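Local coordinates for protein acetylene hydratase Ahy (Pelobacter acetylenicus, PDB 2E7Z) that hydrates acetylene to acetaldehyde without net redox change, using a tungsten-bis(molybdopterin guanine dinucleotide) cofactor and a [4Fe-4S] cluster, at residues P327-V332 with M538-D543; A413-M418 with G674-E679; Y493-L498 with E506-K511. All blocks are in the same frame, centred on the assembly; numbering follows the deposited sequence. Where two conformers were deposited one is given.

Contact 1 (P327-V332 with M538-D543); sequences PHSDLV and MSKLPD
S329 is bonded twice to the facing loop. S329 N donates to S539 OG at 2.8 Å (162° at the hydrogen), and S329 OG accepts from K540 N, also at 2.8 Å (157°). S539 OG in turn donates a hydrogen bond to K540 O, 2.7 Å away, which fixes the hydroxyl's rotation. Serine suits both positions because its small hydroxyl lets the backbones come close.

Beside these bonds lies the tight, buried part. The H328 side chain, with CG trans to the backbone N (chi1 -164°), lays one imidazole face against S539, whose CB stands 3.7 Å from the H328 ring centroid, almost on the ring normal: a CH-pi contact. The ring is held by both nitrogens, H328 ND1 accepting D330 N in the ring plane at 3.1 Å while NE2 bonds to Y537 O. Replacing H328 with a leucine would probably leave D330 N and Y537 O without these partners and the ring's flat seat against S539 CB badly filled.

The other side is loose and wet. D330 meets M538 through water: one molecule donates to D330 OD2 (2.6 Å) and to M538 O (2.8 Å), and a second links OD1 to the same carbonyl.

The arrangement is a type I beta turn, H328 to L331, docked on the chain leaving strand 536-538: a surface junction of two loops, away from the cofactor pocket.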
loop_
_atom_site.group_PDB
_atom_site.type_symbol
_atom_site.label_atom_id
_atom_site.label_comp_id
_atom_site.label_asym_id
_atom_site.label_seq_id
_atom_site.Cartn_x
_atom_site.Cartn_y
_atom_site.Cartn_z
ATOM N N PRO A 327 -16.379 -4.226 -8.385
ATOM C CA PRO A 327 -16.658 -5.426 -7.585
ATOM C C PRO A 327 -16.774 -6.635 -8.512
ATOM O O PRO A 327 -17.306 -6.506 -9.620
ATOM C CB PRO A 327 -17.989 -5.096 -6.904
ATOM C CG PRO A 327 -18.028 -3.568 -6.848
ATOM C CD PRO A 327 -17.406 -3.179 -8.187
ATOM N N HIS A 328 -16.257 -7.789 -8.099
ATOM C CA HIS A 328 -16.224 -8.928 -9.017
ATOM C C HIS A 328 -17.653 -9.329 -9.386
ATOM O O HIS A 328 -18.515 -9.456 -8.508
ATOM C CB HIS A 328 -15.502 -10.102 -8.356
ATOM C CG HIS A 328 -15.083 -11.176 -9.312
ATOM N ND1 HIS A 328 -15.979 -11.970 -10.009
ATOM C CD2 HIS A 328 -13.847 -11.585 -9.687
ATOM C CE1 HIS A 328 -15.302 -12.832 -10.754
ATOM N NE2 HIS A 328 -14.011 -12.613 -10.580
ATOM N N SER A 329 -17.916 -9.493 -10.685
ATOM C CA SER A 329 -19.270 -9.748 -11.159
ATOM C C SER A 329 -19.872 -11.056 -10.672
ATOM O O SER A 329 -21.093 -11.189 -10.658
ATOM C CB SER A 329 -19.323 -9.697 -12.707
ATOM O OG SER A 329 -18.485 -10.717 -13.239
ATOM N N ASP A 330 -19.037 -12.012 -10.257
ATOM C CA ASP A 330 -19.518 -13.365 -9.897
ATOM C C ASP A 330 -19.798 -13.489 -8.393
ATOM O O ASP A 330 -20.347 -14.509 -7.970
ATOM C CB ASP A 330 -18.439 -14.431 -10.185
ATOM C CG ASP A 330 -18.202 -14.701 -11.665
ATOM O OD1 ASP A 330 -19.072 -14.394 -12.528
ATOM O OD2 ASP A 330 -17.108 -15.265 -11.944
ATOM N N LEU A 331 -19.403 -12.497 -7.589
ATOM C CA LEU A 331 -19.292 -12.653 -6.127
ATOM C C LEU A 331 -20.134 -11.627 -5.368
ATOM O O LEU A 331 -20.464 -10.560 -5.916
ATOM C CB LEU A 331 -17.812 -12.505 -5.709
ATOM C CG LEU A 331 -16.775 -13.312 -6.475
ATOM C CD1 LEU A 331 -15.358 -12.958 -5.980
ATOM C CD2 LEU A 331 -17.078 -14.814 -6.314
ATOM N N VAL A 332 -20.475 -11.930 -4.119
ATOM C CA VAL A 332 -21.094 -10.917 -3.262
ATOM C C VAL A 332 -20.048 -9.856 -2.961
ATOM O O VAL A 332 -18.987 -10.172 -2.455
ATOM C CB VAL A 332 -21.618 -11.515 -1.949
ATOM C CG1 VAL A 332 -22.209 -10.425 -1.071
ATOM C CG2 VAL A 332 -22.661 -12.596 -2.249
ATOM N N MET A 538 -12.416 -14.733 -14.042
ATOM C CA MET A 538 -12.430 -13.369 -14.547
ATOM C C MET A 538 -13.759 -12.699 -14.264
ATOM O O MET A 538 -14.810 -13.342 -14.337
ATOM C CB MET A 538 -12.171 -13.349 -16.066
ATOM C CG MET A 538 -10.860 -14.019 -16.493
ATOM S SD MET A 538 -9.355 -13.353 -15.731
ATOM C CE MET A 538 -9.561 -11.603 -16.056
ATOM N N SER A 539 -13.712 -11.408 -13.954
ATOM C CA SER A 539 -14.917 -10.615 -13.755
ATOM C C SER A 539 -15.355 -9.977 -15.069
ATOM O O SER A 539 -14.520 -9.607 -15.909
ATOM C CB SER A 539 -14.661 -9.478 -12.761
ATOM O OG SER A 539 -15.858 -8.779 -12.472
ATOM N N LYS A 540 -16.663 -9.844 -15.229
ATOM C CA LYS A 540 -17.206 -8.932 -16.233
ATOM C C LYS A 540 -17.090 -7.516 -15.687
ATOM O O LYS A 540 -16.965 -7.302 -14.474
ATOM C CB LYS A 540 -18.671 -9.253 -16.494
ATOM C CG LYS A 540 -18.918 -10.637 -17.086
ATOM C CD LYS A 540 -20.400 -10.957 -17.119
ATOM C CE LYS A 540 -21.042 -10.538 -18.437
ATOM N NZ LYS A 540 -22.332 -11.271 -18.710
ATOM N N LEU A 541 -17.119 -6.544 -16.593
ATOM C CA LEU A 541 -17.007 -5.154 -16.219
ATOM C C LEU A 541 -18.109 -4.386 -16.946
ATOM O O LEU A 541 -18.568 -4.830 -18.007
ATOM C CB LEU A 541 -15.635 -4.616 -16.640
ATOM C CG LEU A 541 -14.411 -5.179 -15.908
ATOM C CD1 LEU A 541 -13.169 -4.621 -16.543
ATOM C CD2 LEU A 541 -14.435 -4.827 -14.433
ATOM N N PRO A 542 -18.531 -3.221 -16.407
ATOM C CA PRO A 542 -19.539 -2.411 -17.119
ATOM C C PRO A 542 -19.037 -1.922 -18.472
ATOM O O PRO A 542 -17.824 -1.816 -18.709
ATOM C CB PRO A 542 -19.762 -1.201 -16.196
ATOM C CG PRO A 542 -19.254 -1.676 -14.827
ATOM C CD PRO A 542 -18.099 -2.585 -15.150
ATOM N N ASP A 543 -19.928 -1.622 -19.405
ATOM C CA ASP A 543 -19.465 -1.104 -20.700
ATOM C C ASP A 543 -19.266 0.408 -20.593
ATOM O O ASP A 543 -20.183 1.189 -20.839
ATOM C CB ASP A 543 -20.439 -1.492 -21.815
ATOM C CG ASP A 543 -20.014 -0.990 -23.196
ATOM O OD1 ASP A 543 -18.866 -0.519 -23.376
ATOM O OD2 ASP A 543 -20.854 -1.075 -24.119
HETATM O O HOH W 1 -15.592 -16.002 -13.953
HETATM O O HOH W 2 -17.459 -13.214 -14.951
#

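Contact 2 (A413-M418 with G674-E679); sequences ASNALM and GRWCPE. With MGD (2-amino-5,6-dimercapto-7-methyl-3,7,8a,9-tetrahydro-8-oxa-1,3,9,10-tetraaza-anthracen-4-one guanosine dinucleotide), chain E.
N415 N donates to O5' of the MGD cofactor at 3.0 Å, in a fairly straight bond (160° at the hydrogen), while the side chain of the same residue reaches toward W676. N415 is the centre of an inverse gamma turn, a kink that probably helps present its N-H to the ligand. Its CG is trans to the backbone N (chi1 -179°), which extends the amide toward the other segment; there ND2 bonds to S610 OG and OD1 to T446 OG1. W676 NE1 is satisfied by S610 O, so S610 serves both residues, and its hydroxyl also bonds to MGD.

M418 carries the van der Waals side, its methyl set among the carbonyls of G674 and R675 and the indole. Its flexible chain turns at the sulfur, placing M418 CE 3.5 Å from G674 O and 3.7 Å from W676 CD1. M418 SD lies 4.7 Å from the centroid of the five-membered ring of W676, oblique to it: a Met-aromatic contact. R675 O is buried here with no polar partner in the model, whereas the R675 guanidinium forms a salt bridge with E604. G674 has phi 97°, where any side chain's first carbon would collide with the carbonyl oxygen before it.

The arrangement belongs to the dinucleotide site of this DMSO reductase family enzyme: a loop following a parallel strand holds the cofactor, backed by the molybdopterin dinucleotide binding domain.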
loop_
_atom_site.group_PDB
_atom_site.type_symbol
_atom_site.label_atom_id
_atom_site.label_comp_id
_atom_site.label_asym_id
_atom_site.label_seq_id
_atom_site.Cartn_x
_atom_site.Cartn_y
_atom_site.Cartn_z
ATOM N N ALA A 413 -2.455 -7.830 11.163
ATOM C CA ALA A 413 -1.362 -8.032 10.202
ATOM C C ALA A 413 -0.734 -6.698 9.816
ATOM O O ALA A 413 -0.494 -6.417 8.646
ATOM C CB ALA A 413 -1.811 -8.833 8.988
ATOM N N SER A 414 -0.455 -5.887 10.834
ATOM C CA SER A 414 0.067 -4.549 10.633
ATOM C C SER A 414 1.006 -4.174 11.769
ATOM O O SER A 414 0.592 -4.085 12.934
ATOM C CB SER A 414 -1.125 -3.556 10.544
ATOM O OG SER A 414 -0.674 -2.197 10.568
ATOM N N ASN A 415 2.286 -3.988 11.422
ATOM C CA ASN A 415 3.264 -3.530 12.396
ATOM C C ASN A 415 3.176 -2.008 12.420
ATOM O O ASN A 415 4.054 -1.282 11.988
ATOM C CB ASN A 415 4.642 -4.042 11.989
ATOM C CG ASN A 415 5.735 -3.655 12.952
ATOM O OD1 ASN A 415 5.499 -3.295 14.102
ATOM N ND2 ASN A 415 6.971 -3.805 12.477
ATOM N N ALA A 416 2.043 -1.554 12.949
ATOM C CA ALA A 416 1.614 -0.159 12.880
ATOM C C ALA A 416 2.607 0.848 13.440
ATOM O O ALA A 416 2.764 1.942 12.889
ATOM C CB ALA A 416 0.223 0.016 13.548
ATOM N N LEU A 417 3.318 0.492 14.511
ATOM C CA LEU A 417 4.336 1.389 15.038
ATOM C C LEU A 417 5.269 1.881 13.923
ATOM O O LEU A 417 5.715 3.027 13.936
ATOM C CB LEU A 417 5.141 0.680 16.147
ATOM C CG LEU A 417 6.309 1.488 16.679
ATOM C CD1 LEU A 417 5.857 2.733 17.435
ATOM C CD2 LEU A 417 7.141 0.578 17.587
ATOM N N MET A 418 5.600 0.977 13.001
ATOM C CA MET A 418 6.638 1.220 12.003
ATOM C C MET A 418 6.098 1.448 10.599
ATOM O O MET A 418 6.896 1.561 9.653
ATOM C CB MET A 418 7.614 0.015 11.974
ATOM C CG MET A 418 8.554 -0.072 13.195
ATOM S SD MET A 418 9.514 -1.610 13.309
ATOM C CE MET A 418 10.199 -1.831 11.650
ATOM N N GLY A 674 11.435 -0.754 7.360
ATOM C CA GLY A 674 10.940 -1.982 7.953
ATOM C C GLY A 674 11.969 -2.736 8.747
ATOM O O GLY A 674 11.701 -3.826 9.197
ATOM N N ARG A 675 13.156 -2.157 8.921
ATOM C CA ARG A 675 14.229 -2.881 9.585
ATOM C C ARG A 675 14.094 -2.902 11.105
ATOM O O ARG A 675 13.935 -1.860 11.736
ATOM C CB ARG A 675 15.579 -2.278 9.179
ATOM C CG ARG A 675 16.001 -2.702 7.809
ATOM C CD ARG A 675 16.588 -4.116 7.964
ATOM N NE ARG A 675 16.920 -4.699 6.708
ATOM C CZ ARG A 675 17.589 -5.834 6.559
ATOM N NH1 ARG A 675 18.036 -6.513 7.615
ATOM N NH2 ARG A 675 17.823 -6.257 5.339
ATOM N N TRP A 676 14.135 -4.104 11.671
ATOM C CA TRP A 676 14.243 -4.267 13.105
ATOM C C TRP A 676 14.935 -5.608 13.351
ATOM O O TRP A 676 15.263 -6.299 12.393
ATOM C CB TRP A 676 12.882 -4.169 13.814
ATOM C CG TRP A 676 11.869 -5.230 13.429
ATOM C CD1 TRP A 676 11.228 -5.373 12.222
ATOM C CD2 TRP A 676 11.361 -6.259 14.281
ATOM N NE1 TRP A 676 10.343 -6.428 12.276
ATOM C CE2 TRP A 676 10.425 -7.010 13.519
ATOM C CE3 TRP A 676 11.635 -6.650 15.613
ATOM C CZ2 TRP A 676 9.738 -8.108 14.045
ATOM C CZ3 TRP A 676 10.940 -7.742 16.148
ATOM C CH2 TRP A 676 10.013 -8.474 15.355
ATOM N N CYS A 677 15.115 -5.973 14.613
ATOM C CA CYS A 677 16.034 -7.050 14.999
ATOM C C CYS A 677 15.320 -8.031 15.936
ATOM O O CYS A 677 15.452 -7.922 17.154
ATOM C CB CYS A 677 17.239 -6.425 15.713
ATOM S SG CYS A 677 17.958 -4.943 14.871
ATOM N N PRO A 678 14.559 -8.989 15.373
ATOM C CA PRO A 678 13.762 -9.934 16.159
ATOM C C PRO A 678 14.550 -10.818 17.111
ATOM O O PRO A 678 13.965 -11.406 18.017
ATOM C CB PRO A 678 13.062 -10.783 15.087
ATOM C CG PRO A 678 13.034 -9.916 13.877
ATOM C CD PRO A 678 14.337 -9.168 13.928
ATOM N N GLU A 679 15.866 -10.901 16.905
ATOM C CA GLU A 679 16.747 -11.676 17.773
ATOM C C GLU A 679 16.960 -10.973 19.109
ATOM O O GLU A 679 17.357 -11.592 20.081
ATOM C CB GLU A 679 18.088 -11.941 17.070
ATOM C CG GLU A 679 18.965 -10.692 16.889
ATOM C CD GLU A 679 18.744 -9.943 15.581
ATOM O OE1 GLU A 679 19.656 -9.207 15.147
ATOM O OE2 GLU A 679 17.657 -10.063 14.981
HETATM P PB MGD E . 4.280 -4.287 7.942
HETATM O O1B MGD E . 4.208 -2.892 8.513
HETATM O O2B MGD E . 5.590 -4.976 7.830
HETATM O O3B MGD E . 3.640 -4.349 6.473
HETATM O O3A MGD E . 2.371 -2.501 5.339
HETATM P PA MGD E . 2.172 -3.990 5.927
HETATM O O1A MGD E . 1.912 -4.990 4.841
HETATM O O2A MGD E . 1.200 -3.843 7.059
HETATM O "O5'" MGD E . 3.287 -5.179 8.845
HETATM C "C5'" MGD E . 2.813 -6.414 8.335
HETATM C "C4'" MGD E . 2.619 -7.321 9.534
HETATM O "O4'" MGD E . 1.858 -8.454 9.089
HETATM C "C3'" MGD E . 3.914 -7.931 10.059
HETATM O "O3'" MGD E . 4.042 -7.619 11.456
HETATM C "C2'" MGD E . 3.811 -9.452 9.817
HETATM O "O2'" MGD E . 4.412 -10.301 10.815
HETATM C "C1'" MGD E . 2.317 -9.634 9.788
HETATM N N9 MGD E . 1.808 -10.755 8.983
HETATM C C8 MGD E . 2.268 -11.189 7.783
HETATM N N7 MGD E . 1.489 -12.170 7.300
HETATM C C5 MGD E . 0.467 -12.319 8.172
HETATM C C6 MGD E . -0.711 -13.160 8.286
HETATM O O6 MGD E . -0.994 -14.002 7.408
HETATM N N1 MGD E . -1.491 -12.949 9.360
HETATM C C2 MGD E . -1.217 -12.113 10.356
HETATM N N2 MGD E . -2.101 -12.002 11.390
HETATM N N3 MGD E . -0.152 -11.319 10.323
HETATM C C4 MGD E . 0.684 -11.391 9.267
HETATM C C10 MGD E . 2.853 -2.373 4.001
HETATM C C11 MGD E . 2.600 -0.940 3.583
HETATM O O11 MGD E . 3.464 -0.145 4.393
HETATM C C12 MGD E . 2.916 -0.763 2.118
HETATM S S12 MGD E . 2.172 -1.818 0.997
HETATM C C13 MGD E . 3.711 0.235 1.699
HETATM S S13 MGD E . 4.190 0.391 0.072
HETATM C C14 MGD E . 4.261 1.279 2.622
HETATM N N15 MGD E . 5.696 1.139 2.817
HETATM C C16 MGD E . 6.214 2.000 3.740
HETATM C C17 MGD E . 7.572 2.558 3.680
HETATM O O17 MGD E . 8.337 2.266 2.734
HETATM N N18 MGD E . 7.949 3.396 4.666
HETATM C C19 MGD E . 7.141 3.744 5.699
HETATM N N19 MGD E . 7.581 4.582 6.661
HETATM N N20 MGD E . 5.903 3.249 5.824
HETATM C C21 MGD E . 5.405 2.418 4.899
HETATM N N22 MGD E . 4.157 1.962 5.025
HETATM C C23 MGD E . 3.517 1.212 3.965
#

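Contact 3 (Y493-L498 with E506-K511); sequences YFIREL and EHFPWK
R496 reaches from its helix into the following loop, where it holds the carbonyl of F508 and, more weakly, that of W510. The arginine chain is stretched out, with CG trans to the backbone N (chi1 -171°) and the run from CG to NE extended, so that the guanidinium meets the loop at full length. F508 O receives two of its N-H groups. The bond from R496 NH2 to F508 O is the sounder, 2.8 Å long and nearly in line with the carbonyl (C=O...donor angle 161°), although the oxygen sits 21° out of the guanidinium plane; R496 NE adds a weak second bond to F508 O at 3.0 Å. R496 NE also points weakly at W510 O, 2.9 Å away, so its single hydrogen is divided between two acceptors. W510 O also accepts from Y492 OH. Elsewhere in the loop, K511 N donates to E515 OE1 and H507 O accepts from R121 NE. Arginine suits its place because one long side chain with several N-H groups can reach two carbonyls of an irregular loop.

K511 folds over the same group: its CD lies 3.6 Å above one face of the R496 guanidinium, offset toward the rim, and K511 NZ comes within 3.2 Å of R496 NH2. Both atoms are donors, so this is an encounter of like charges; it is likely to be eased by solvent, since K511 is exposed, and by the carbonyls around the arginine.

The apolar side is buried. I495 CG2 touches F508 CE2 at 4.1 Å, the two side chains crossing at about a right angle, and the phenylalanine also packs on L125 of helix 118-126. The F508 ring stands almost perpendicular to the guanidinium.

In sum, an arginine of helix 491-501 holds the loop leading to helix 513-520, chiefly through F508 O.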
loop_
_atom_site.group_PDB
_atom_site.type_symbol
_atom_site.label_atom_id
_atom_site.label_comp_id
_atom_site.label_asym_id
_atom_site.label_seq_id
_atom_site.Cartn_x
_atom_site.Cartn_y
_atom_site.Cartn_z
ATOM N N TYR A 493 -12.344 -15.799 12.448
ATOM C CA TYR A 493 -12.555 -16.361 13.776
ATOM C C TYR A 493 -12.479 -15.257 14.839
ATOM O O TYR A 493 -13.383 -15.121 15.659
ATOM C CB TYR A 493 -11.539 -17.455 14.052
ATOM C CG TYR A 493 -11.673 -18.051 15.410
ATOM C CD1 TYR A 493 -12.581 -19.087 15.653
ATOM C CD2 TYR A 493 -10.908 -17.575 16.478
ATOM C CE1 TYR A 493 -12.700 -19.638 16.926
ATOM C CE2 TYR A 493 -11.057 -18.095 17.748
ATOM C CZ TYR A 493 -11.959 -19.122 17.951
ATOM O OH TYR A 493 -12.091 -19.691 19.193
ATOM N N PHE A 494 -11.397 -14.480 14.833
ATOM C CA PHE A 494 -11.241 -13.375 15.767
ATOM C C PHE A 494 -12.427 -12.408 15.662
ATOM O O PHE A 494 -13.035 -12.068 16.679
ATOM C CB PHE A 494 -9.906 -12.627 15.499
ATOM C CG PHE A 494 -9.800 -11.299 16.209
ATOM C CD1 PHE A 494 -9.855 -11.214 17.586
ATOM C CD2 PHE A 494 -9.721 -10.104 15.489
ATOM C CE1 PHE A 494 -9.771 -9.998 18.253
ATOM C CE2 PHE A 494 -9.635 -8.868 16.163
ATOM C CZ PHE A 494 -9.654 -8.830 17.552
ATOM N N ILE A 495 -12.742 -11.959 14.450
ATOM C CA ILE A 495 -13.797 -10.948 14.306
ATOM C C ILE A 495 -15.154 -11.486 14.797
ATOM O O ILE A 495 -15.876 -10.805 15.533
ATOM C CB ILE A 495 -13.918 -10.490 12.813
ATOM C CG1 ILE A 495 -12.694 -9.669 12.427
ATOM C CG2 ILE A 495 -15.205 -9.662 12.567
ATOM C CD1 ILE A 495 -12.383 -9.702 10.913
ATOM N N ARG A 496 -15.510 -12.702 14.387
ATOM C CA ARG A 496 -16.806 -13.241 14.768
ATOM C C ARG A 496 -16.905 -13.447 16.273
ATOM O O ARG A 496 -17.930 -13.150 16.893
ATOM C CB ARG A 496 -17.098 -14.561 14.067
ATOM C CG ARG A 496 -18.542 -14.990 14.316
ATOM C CD ARG A 496 -18.870 -16.379 13.798
ATOM N NE ARG A 496 -20.338 -16.470 13.696
ATOM C CZ ARG A 496 -21.168 -16.853 14.669
ATOM N NH1 ARG A 496 -20.698 -17.299 15.838
ATOM N NH2 ARG A 496 -22.484 -16.841 14.446
ATOM N N GLU A 497 -15.854 -14.002 16.863
ATOM C CA GLU A 497 -15.868 -14.259 18.306
ATOM C C GLU A 497 -16.023 -12.950 19.083
ATOM O O GLU A 497 -16.741 -12.882 20.082
ATOM C CB GLU A 497 -14.596 -14.989 18.736
ATOM C CG GLU A 497 -14.527 -16.425 18.250
ATOM C CD GLU A 497 -15.506 -17.337 18.953
ATOM O OE1 GLU A 497 -15.742 -17.157 20.164
ATOM O OE2 GLU A 497 -16.015 -18.259 18.289
ATOM N N LEU A 498 -15.367 -11.895 18.624
ATOM C CA LEU A 498 -15.538 -10.602 19.270
ATOM C C LEU A 498 -16.941 -10.039 19.022
ATOM O O LEU A 498 -17.570 -9.537 19.944
ATOM C CB LEU A 498 -14.438 -9.626 18.810
ATOM C CG LEU A 498 -14.387 -8.267 19.494
ATOM C CD1 LEU A 498 -14.319 -8.346 21.030
ATOM C CD2 LEU A 498 -13.174 -7.515 18.963
ATOM N N GLU A 506 -26.330 -11.687 15.521
ATOM C CA GLU A 506 -27.348 -11.759 14.467
ATOM C C GLU A 506 -26.838 -11.269 13.114
ATOM O O GLU A 506 -27.401 -11.618 12.075
ATOM C CB GLU A 506 -28.650 -11.032 14.855
ATOM C CG GLU A 506 -28.525 -9.559 15.192
ATOM C CD GLU A 506 -28.380 -9.295 16.691
ATOM O OE1 GLU A 506 -27.282 -9.520 17.250
ATOM O OE2 GLU A 506 -29.370 -8.839 17.306
ATOM N N HIS A 507 -25.790 -10.446 13.136
ATOM C CA HIS A 507 -25.196 -9.938 11.910
ATOM C C HIS A 507 -24.047 -10.740 11.344
ATOM O O HIS A 507 -23.524 -10.405 10.283
ATOM C CB HIS A 507 -24.789 -8.476 12.073
ATOM C CG HIS A 507 -25.912 -7.541 11.735
ATOM N ND1 HIS A 507 -26.770 -7.030 12.679
ATOM C CD2 HIS A 507 -26.339 -7.064 10.544
ATOM C CE1 HIS A 507 -27.680 -6.269 12.088
ATOM N NE2 HIS A 507 -27.449 -6.284 10.784
ATOM N N PHE A 508 -23.718 -11.832 12.017
ATOM C CA PHE A 508 -22.611 -12.666 11.572
ATOM C C PHE A 508 -23.039 -14.123 11.523
ATOM O O PHE A 508 -22.595 -14.941 12.340
ATOM C CB PHE A 508 -21.382 -12.505 12.487
ATOM C CG PHE A 508 -20.779 -11.114 12.436
ATOM C CD1 PHE A 508 -21.337 -10.080 13.188
ATOM C CD2 PHE A 508 -19.721 -10.820 11.572
ATOM C CE1 PHE A 508 -20.832 -8.807 13.114
ATOM C CE2 PHE A 508 -19.196 -9.545 11.533
ATOM C CZ PHE A 508 -19.771 -8.531 12.284
ATOM N N PRO A 509 -23.888 -14.464 10.550
ATOM C CA PRO A 509 -24.466 -15.806 10.509
ATOM C C PRO A 509 -23.475 -16.884 10.104
ATOM O O PRO A 509 -23.689 -18.047 10.418
ATOM C CB PRO A 509 -25.573 -15.670 9.446
ATOM C CG PRO A 509 -25.110 -14.587 8.563
ATOM C CD PRO A 509 -24.432 -13.603 9.477
ATOM N N TRP A 510 -22.390 -16.493 9.456
ATOM C CA TRP A 510 -21.399 -17.454 8.978
ATOM C C TRP A 510 -20.635 -17.971 10.183
ATOM O O TRP A 510 -20.028 -17.202 10.915
ATOM C CB TRP A 510 -20.452 -16.781 7.965
ATOM C CG TRP A 510 -21.218 -15.927 7.026
ATOM C CD1 TRP A 510 -21.966 -16.340 5.958
ATOM C CD2 TRP A 510 -21.368 -14.507 7.108
ATOM N NE1 TRP A 510 -22.568 -15.249 5.361
ATOM C CE2 TRP A 510 -22.202 -14.115 6.042
ATOM C CE3 TRP A 510 -20.856 -13.526 7.968
ATOM C CZ2 TRP A 510 -22.549 -12.785 5.824
ATOM C CZ3 TRP A 510 -21.193 -12.210 7.759
ATOM C CH2 TRP A 510 -22.043 -11.849 6.692
ATOM N N LYS A 511 -20.731 -19.266 10.428
ATOM C CA LYS A 511 -20.162 -19.826 11.661
ATOM C C LYS A 511 -18.640 -19.905 11.648
ATOM O O LYS A 511 -18.027 -19.980 12.716
ATOM C CB LYS A 511 -20.722 -21.216 11.988
ATOM C CG LYS A 511 -22.235 -21.266 12.182
ATOM C CD LYS A 511 -22.750 -20.169 13.109
ATOM C CE LYS A 511 -24.272 -20.141 13.133
ATOM N NZ LYS A 511 -24.775 -18.962 13.888
#

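In the fold
The three contacts are spread widely: the centres of contacts 1 and 2 lie about 36 Å apart, on opposite sides of the chain's centre, and the centre of contact 3 is about 26 Å from that of contact 1 and about 29 Å from that of contact 2. Along the chain the segments of contacts 1 and 2 alternate, while the local contact 3 falls within the span of both. Helix 513-520 relates contacts 1 and 3: L331 and V332 pack on it, and W510 meets its Y519. Strand 408-412 relates contacts 2 and 3: it leads to A413, and F494 and L498 rest on it. Contact 2 joins the loop after that strand to the dinucleotide-binding domain at the cofactor.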